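Local coordinates for protein MdcD (Pseudomonas aeruginosa, PDB 5VIP) that probably serves as the beta subunit of biotin-independent malonate decarboxylase, with a carboxyltransferase-type fold and a likely role in carboxy-lyase chemistry, at residues V72-E77 / A91-A96; G95-A100 / T110-L115. All coordinates share one frame; numbering follows the deposited sequence.

Contact 1: residues V72-E77 / A91-A96; sequences VLAAIE and AKIAGA
Val-72 opens the contact by resting its CG2 methyl on the CB of Ala-96, 3.8 Å away. A chi1 of 60° sets CG2 anti to the backbone N, and this branch drops onto the helix, while CG1 stays near the carbonyl oxygen of Ala-96. Two residues on, Ala-74 also directs its CB at the helix and meets CG1 of Ile-93 at 4.1 Å, so the methyl lies against the stem of the isoleucine rather than its end. Ile-76 finishes the row. Its CB does not aim at the helix, but the extended chain (chi2 172°) carries CD1 back to it, 3.9 Å from CD1 of Ile-93. The two isoleucine side chains cross at about a right angle, and the CD1 of Ile-93 also lies 4.0 Å from CG1 of Ile-76. The alternation is that of a beta strand: Leu-73 and Ala-75 turn to the other face of the sheet. All five touching residues are buried, and the side chains meet through aliphatic carbons, burying 208 Å², both sides summed. Ile-93 is further enclosed by Val-59, Leu-85 and Ile-136. The axes of strand 72-76 and helix 91-96 approach to 9.0 Å and run nearly antiparallel, at 160°, as expected where a helix returns across the strand preceding it: the first half of a right-handed beta-alpha-beta crossover, here in the crotonase-like core of a carboxyltransferase domain.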
ATOM      1  N   VAL B  72       4.613   5.215  19.908  1.00 11.00           N
ATOM      2  CA  VAL B  72       5.173   6.103  18.914  1.00 12.75           C
ATOM      3  C   VAL B  72       3.989   6.643  18.123  1.00 12.55           C
ATOM      4  O   VAL B  72       2.985   5.952  17.918  1.00 11.38           O
ATOM      5  CB  VAL B  72       6.191   5.390  17.990  1.00 12.91           C
ATOM      6  CG1 VAL B  72       5.534   4.237  17.237  1.00 12.75           C
ATOM      7  CG2 VAL B  72       6.857   6.396  17.006  1.00 13.24           C
ATOM      8  N   LEU B  73       4.093   7.896  17.717  1.00 11.28           N
ATOM      9  CA  LEU B  73       3.009   8.577  17.040  1.00 12.39           C
ATOM     10  C   LEU B  73       3.602   9.194  15.788  1.00 12.57           C
ATOM     11  O   LEU B  73       4.627   9.863  15.868  1.00 14.97           O
ATOM     12  CB  LEU B  73       2.396   9.645  17.966  1.00 14.61           C
ATOM     13  CG  LEU B  73       1.037  10.261  17.675  1.00 15.51           C
ATOM     14  CD1 LEU B  73       0.445  10.871  18.947  1.00 16.67           C
ATOM     15  CD2 LEU B  73       1.155  11.317  16.587  1.00 15.49           C
ATOM     16  N   ALA B  74       3.010   8.928  14.625  1.00 11.87           N
ATOM     17  CA  ALA B  74       3.396   9.653  13.428  1.00 13.83           C
ATOM     18  C   ALA B  74       2.201  10.467  12.975  1.00 15.45           C
ATOM     19  O   ALA B  74       1.113   9.924  12.796  1.00 14.81           O
ATOM     20  CB  ALA B  74       3.880   8.690  12.314  1.00 12.75           C
ATOM     21  N   ALA B  75       2.402  11.772  12.801  1.00 13.25           N
ATOM     22  CA  ALA B  75       1.329  12.673  12.402  1.00 12.05           C
ATOM     23  C   ALA B  75       1.755  13.470  11.175  1.00 17.64           C
ATOM     24  O   ALA B  75       2.793  14.128  11.187  1.00 19.06           O
ATOM     25  CB  ALA B  75       0.957  13.611  13.532  1.00 14.41           C
ATOM     26  N   ILE B  76       0.949  13.409  10.123  1.00 15.78           N
ATOM     27  CA  ILE B  76       1.260  14.140   8.899  1.00 19.06           C
ATOM     28  C   ILE B  76       0.613  15.512   8.964  1.00 19.45           C
ATOM     29  O   ILE B  76      -0.551  15.649   9.352  1.00 19.15           O
ATOM     30  CB  ILE B  76       0.788  13.374   7.650  1.00 19.22           C
ATOM     31  CG1 ILE B  76       1.397  11.968   7.656  1.00 20.23           C
ATOM     32  CG2 ILE B  76       1.162  14.141   6.379  1.00 21.06           C
ATOM     33  CD1 ILE B  76       0.862  11.046   6.576  1.00 19.93           C
ATOM     34  N   GLU B  77       1.385  16.532   8.626  1.00 19.42           N
ATOM     35  CA  GLU B  77       0.867  17.889   8.611  1.00 17.34           C
ATOM     36  C   GLU B  77       0.223  18.169   7.258  1.00 24.55           C
ATOM     37  O   GLU B  77       0.911  18.449   6.274  1.00 24.22           O
ATOM     38  CB  GLU B  77       1.980  18.899   8.907  1.00 23.41           C
ATOM     39  CG  GLU B  77       1.509  20.356   8.914  1.00 28.58           C
ATOM     40  CD  GLU B  77       0.329  20.596   9.853  1.00 30.85           C
ATOM     41  OE1 GLU B  77       0.560  20.734  11.078  1.00 28.50           O
ATOM     42  OE2 GLU B  77      -0.828  20.642   9.363  1.00 29.85           O
ATOM     43  N   ALA B  91      10.084   7.854   5.004  1.00 18.07           N
ATOM     44  CA  ALA B  91      10.985   7.033   5.806  1.00 17.55           C
ATOM     45  C   ALA B  91      10.791   7.250   7.305  1.00 17.77           C
ATOM     46  O   ALA B  91      11.010   6.332   8.108  1.00 16.24           O
ATOM     47  CB  ALA B  91      12.429   7.310   5.427  1.00 18.40           C
ATOM     48  N   LYS B  92      10.410   8.463   7.694  1.00 15.23           N
ATOM     49  CA  LYS B  92      10.147   8.734   9.110  1.00 17.66           C
ATOM     50  C   LYS B  92       9.005   7.850   9.612  1.00 14.94           C
ATOM     51  O   LYS B  92       9.079   7.272  10.692  1.00 15.81           O
ATOM     52  CB  LYS B  92       9.820  10.216   9.329  1.00 17.74           C
ATOM     53  CG  LYS B  92      11.057  11.119   9.280  1.00 17.78           C
ATOM     54  CD  LYS B  92      10.702  12.601   9.380  1.00 20.37           C
ATOM     55  CE  LYS B  92      10.334  12.993  10.802  1.00 19.37           C
ATOM     56  NZ  LYS B  92      10.164  14.475  10.972  1.00 18.94           N
ATOM     57  N   ILE B  93       7.952   7.732   8.811  1.00 15.31           N
ATOM     58  CA  ILE B  93       6.804   6.937   9.225  1.00 14.03           C
ATOM     59  C   ILE B  93       7.162   5.452   9.198  1.00 16.05           C
ATOM     60  O   ILE B  93       6.923   4.742  10.167  1.00 15.23           O
ATOM     61  CB  ILE B  93       5.592   7.204   8.337  1.00 14.90           C
ATOM     62  CG1 ILE B  93       5.194   8.692   8.402  1.00 15.66           C
ATOM     63  CG2 ILE B  93       4.409   6.307   8.756  1.00 15.75           C
ATOM     64  CD1 ILE B  93       4.121   9.078   7.388  1.00 16.63           C
ATOM     65  N   ALA B  94       7.727   4.989   8.085  1.00 15.19           N
ATOM     66  CA  ALA B  94       8.105   3.582   7.946  1.00 12.50           C
ATOM     67  C   ALA B  94       9.073   3.165   9.042  1.00 17.50           C
ATOM     68  O   ALA B  94       8.908   2.112   9.659  1.00 13.60           O
ATOM     69  CB  ALA B  94       8.723   3.322   6.552  1.00 12.33           C
ATOM     70  N   GLY B  95      10.083   3.997   9.290  1.00 17.32           N
ATOM     71  CA  GLY B  95      11.093   3.677  10.280  1.00 15.89           C
ATOM     72  C   GLY B  95      10.552   3.644  11.697  1.00 15.07           C
ATOM     73  O   GLY B  95      10.988   2.834  12.512  1.00 18.04           O
ATOM     74  N   ALA B  96       9.600   4.519  11.996  1.00 15.69           N
ATOM     75  CA  ALA B  96       8.974   4.518  13.321  1.00 17.23           C
ATOM     76  C   ALA B  96       8.202   3.212  13.535  1.00 16.12           C
ATOM     77  O   ALA B  96       8.283   2.599  14.601  1.00 15.74           O
ATOM     78  CB  ALA B  96       8.060   5.706  13.474  1.00 15.80           C
TER

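Contact 2: residues G95-A100 / T110-L115; sequences GALELA and TRALLL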
ATOM      1  N   GLY B  95      10.083   3.997   9.290  1.00 17.32           N
ATOM      2  CA  GLY B  95      11.093   3.677  10.280  1.00 15.89           C
ATOM      3  C   GLY B  95      10.552   3.644  11.697  1.00 15.07           C
ATOM      4  O   GLY B  95      10.988   2.834  12.512  1.00 18.04           O
ATOM      5  N   ALA B  96       9.600   4.519  11.996  1.00 15.69           N
ATOM      6  CA  ALA B  96       8.974   4.518  13.321  1.00 17.23           C
ATOM      7  C   ALA B  96       8.202   3.212  13.535  1.00 16.12           C
ATOM      8  O   ALA B  96       8.283   2.599  14.601  1.00 15.74           O
ATOM      9  CB  ALA B  96       8.060   5.706  13.474  1.00 15.80           C
ATOM     10  N   LEU B  97       7.462   2.794  12.511  1.00 13.69           N
ATOM     11  CA  LEU B  97       6.713   1.541  12.582  1.00 13.00           C
ATOM     12  C   LEU B  97       7.638   0.337  12.670  1.00 13.93           C
ATOM     13  O   LEU B  97       7.347  -0.628  13.377  1.00 16.06           O
ATOM     14  CB  LEU B  97       5.788   1.415  11.365  1.00 11.09           C
ATOM     15  CG  LEU B  97       4.570   2.348  11.399  1.00 12.25           C
ATOM     16  CD1 LEU B  97       4.003   2.589  10.002  1.00 14.77           C
ATOM     17  CD2 LEU B  97       3.503   1.731  12.292  1.00 15.08           C
ATOM     18  N   GLU B  98       8.740   0.377  11.932  1.00 13.42           N
ATOM     19  CA  GLU B  98       9.715  -0.712  11.979  1.00 16.04           C
ATOM     20  C   GLU B  98      10.348  -0.867  13.362  1.00 16.02           C
ATOM     21  O   GLU B  98      10.535  -1.981  13.849  1.00 14.57           O
ATOM     22  CB  GLU B  98      10.806  -0.484  10.923  1.00 16.67           C
ATOM     23  CG  GLU B  98      10.293  -0.655   9.494  1.00 16.19           C
ATOM     24  CD  GLU B  98      11.192  -0.008   8.443  1.00 20.32           C
ATOM     25  OE1 GLU B  98      12.266   0.515   8.807  1.00 20.10           O
ATOM     26  OE2 GLU B  98      10.812  -0.018   7.253  1.00 21.06           O
ATOM     27  N   LEU B  99      10.688   0.248  13.997  1.00 16.94           N
ATOM     28  CA  LEU B  99      11.289   0.179  15.326  1.00 14.85           C
ATOM     29  C   LEU B  99      10.262  -0.287  16.365  1.00 15.07           C
ATOM     30  O   LEU B  99      10.618  -0.922  17.356  1.00 16.01           O
ATOM     31  CB  LEU B  99      11.893   1.535  15.716  1.00 16.35           C
ATOM     32  CG  LEU B  99      13.208   1.868  14.984  1.00 20.02           C
ATOM     33  CD1 LEU B  99      13.689   3.283  15.313  1.00 19.14           C
ATOM     34  CD2 LEU B  99      14.289   0.855  15.339  1.00 23.79           C
ATOM     35  N   ALA B 100       8.990   0.022  16.148  1.00 15.00           N
ATOM     36  CA  ALA B 100       7.962  -0.451  17.078  1.00 15.49           C
ATOM     37  C   ALA B 100       7.835  -1.965  16.980  1.00 15.04           C
ATOM     38  O   ALA B 100       7.657  -2.643  17.987  1.00 15.56           O
ATOM     39  CB  ALA B 100       6.620   0.213  16.808  1.00 14.58           C
ATOM     40  N   THR B 110       5.341  -1.794  22.354  1.00 17.51           N
ATOM     41  CA  THR B 110       5.172  -0.461  21.783  1.00 17.65           C
ATOM     42  C   THR B 110       4.001  -0.394  20.805  1.00 16.75           C
ATOM     43  O   THR B 110       3.847  -1.243  19.928  1.00 19.29           O
ATOM     44  CB  THR B 110       6.465  -0.009  21.106  1.00 18.37           C
ATOM     45  OG1 THR B 110       7.483   0.064  22.112  1.00 17.17           O
ATOM     46  CG2 THR B 110       6.296   1.372  20.466  1.00 12.85           C
ATOM     47  N   ARG B 111       3.173   0.625  21.007  1.00 16.52           N
ATOM     48  CA  ARG B 111       1.957   0.859  20.244  1.00 17.96           C
ATOM     49  C   ARG B 111       2.195   1.989  19.251  1.00 14.70           C
ATOM     50  O   ARG B 111       2.802   2.983  19.606  1.00 15.35           O
ATOM     51  CB  ARG B 111       0.805   1.224  21.194  1.00 17.86           C
ATOM     52  CG  ARG B 111       0.701   0.362  22.463  1.00 25.35           C
ATOM     53  CD  ARG B 111      -0.067   1.085  23.548  1.00 25.22           C
ATOM     54  NE  ARG B 111      -0.920   0.191  24.359  1.00 23.12           N
ATOM     55  CZ  ARG B 111      -1.858   0.624  25.202  1.00 28.25           C
ATOM     56  NH1 ARG B 111      -2.079   1.938  25.356  1.00 19.93           N
ATOM     57  NH2 ARG B 111      -2.595  -0.255  25.886  1.00 28.94           N
ATOM     58  N   ALA B 112       1.708   1.854  18.019  1.00 14.88           N
ATOM     59  CA  ALA B 112       1.866   2.909  17.027  1.00 13.18           C
ATOM     60  C   ALA B 112       0.526   3.560  16.698  1.00 12.09           C
ATOM     61  O   ALA B 112      -0.477   2.874  16.437  1.00 10.25           O
ATOM     62  CB  ALA B 112       2.521   2.361  15.739  1.00 10.10           C
ATOM     63  N   LEU B 113       0.529   4.889  16.701  1.00 11.39           N
ATOM     64  CA  LEU B 113      -0.647   5.699  16.432  1.00 11.05           C
ATOM     65  C   LEU B 113      -0.366   6.595  15.229  1.00 12.38           C
ATOM     66  O   LEU B 113       0.619   7.358  15.224  1.00 11.57           O
ATOM     67  CB  LEU B 113      -1.006   6.544  17.656  1.00 12.90           C
ATOM     68  CG  LEU B 113      -2.135   7.569  17.567  1.00 12.96           C
ATOM     69  CD1 LEU B 113      -3.469   6.890  17.227  1.00 11.97           C
ATOM     70  CD2 LEU B 113      -2.242   8.309  18.879  1.00 10.99           C
ATOM     71  N   LEU B 114      -1.212   6.478  14.205  1.00 10.51           N
ATOM     72  CA  LEU B 114      -1.020   7.219  12.953  1.00 11.19           C
ATOM     73  C   LEU B 114      -2.101   8.280  12.784  1.00 14.58           C
ATOM     74  O   LEU B 114      -3.286   7.955  12.719  1.00 12.92           O
ATOM     75  CB  LEU B 114      -1.045   6.268  11.743  1.00 11.16           C
ATOM     76  CG  LEU B 114      -0.032   5.128  11.751  1.00 13.71           C
ATOM     77  CD1 LEU B 114      -0.233   4.227  10.513  1.00 10.73           C
ATOM     78  CD2 LEU B 114       1.378   5.711  11.768  1.00 15.99           C
ATOM     79  N   LEU B 115      -1.679   9.539  12.681  1.00 10.98           N
ATOM     80  CA  LEU B 115      -2.592  10.636  12.381  1.00 13.92           C
ATOM     81  C   LEU B 115      -2.453  11.001  10.902  1.00 17.09           C
ATOM     82  O   LEU B 115      -1.503  11.689  10.497  1.00 15.95           O
ATOM     83  CB  LEU B 115      -2.289  11.847  13.269  1.00 13.00           C
ATOM     84  CG  LEU B 115      -2.974  11.937  14.642  1.00 21.66           C
ATOM     85  CD1 LEU B 115      -3.076  10.606  15.389  1.00 17.29           C
ATOM     86  CD2 LEU B 115      -2.308  12.992  15.519  1.00 12.94           C
TER
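Leu-97 forks over the strand, and its two methyls divide the work. CD2 presses on the CB of Ala-112 at 3.6 Å, the closest approach between the segments' side chains, whereas CD1 reaches along the strand to CD2 of Leu-114, a looser 4.4 Å. With CG anti to the carbonyl carbon (chi1 -73°), the leucine leaves the helix beside its own backbone N, and its end bends to the sheet although the CB does not aim there. Ala-112 points its CB toward the helix; Leu-114 instead brings a branch in from a CB that is turned aside. One helical turn beyond Leu-97, Ala-100 points its CB toward the start of the strand and touches CG2 of Thr-110 at 3.9 Å. That methyl stands anti to the threonine N and also lies 4.2 Å from the CA of Ala-100. The other branch, OG1, is hydrogen-bonded to Asp-103, so the threonine presents carbon to the alanine and oxygen to a later part of the same helix. Asn-104 bonds through ND2 to the carbonyl oxygens of both Ala-100 and Thr-110, tying the helix to the residue just before the strand. Leu-97 is covered further by Ala-139, Ile-140 and Leu-143 of helix 126-143, and strand 111-115 runs between strands 69-76 and 150-153, with Leu-113 turned to helices 18-25 and 229-242 on its other face.

Contacts 1 and 2 are successive halves of one beta-alpha-beta unit: helix 87-105 packs first on strand 69-76, then on strand 111-115. The two helix segments overlap at Gly-95 and Ala-96, of which only Ala-96 touches a strand segment, in contact 1. The strands are parallel neighbours, joined by probable hydrogen bonds from Leu-115 N to Ala-74 O (2.8 Å) and from Val-72 N to Arg-111 O (2.9 Å). Both contacts are core, with similar buried areas (208 and 212 Å²) and centres about 7 Å apart. Both are apolar across the interface; they differ in that contact 2 ends at Thr-110, a polar residue just before strand 111-115.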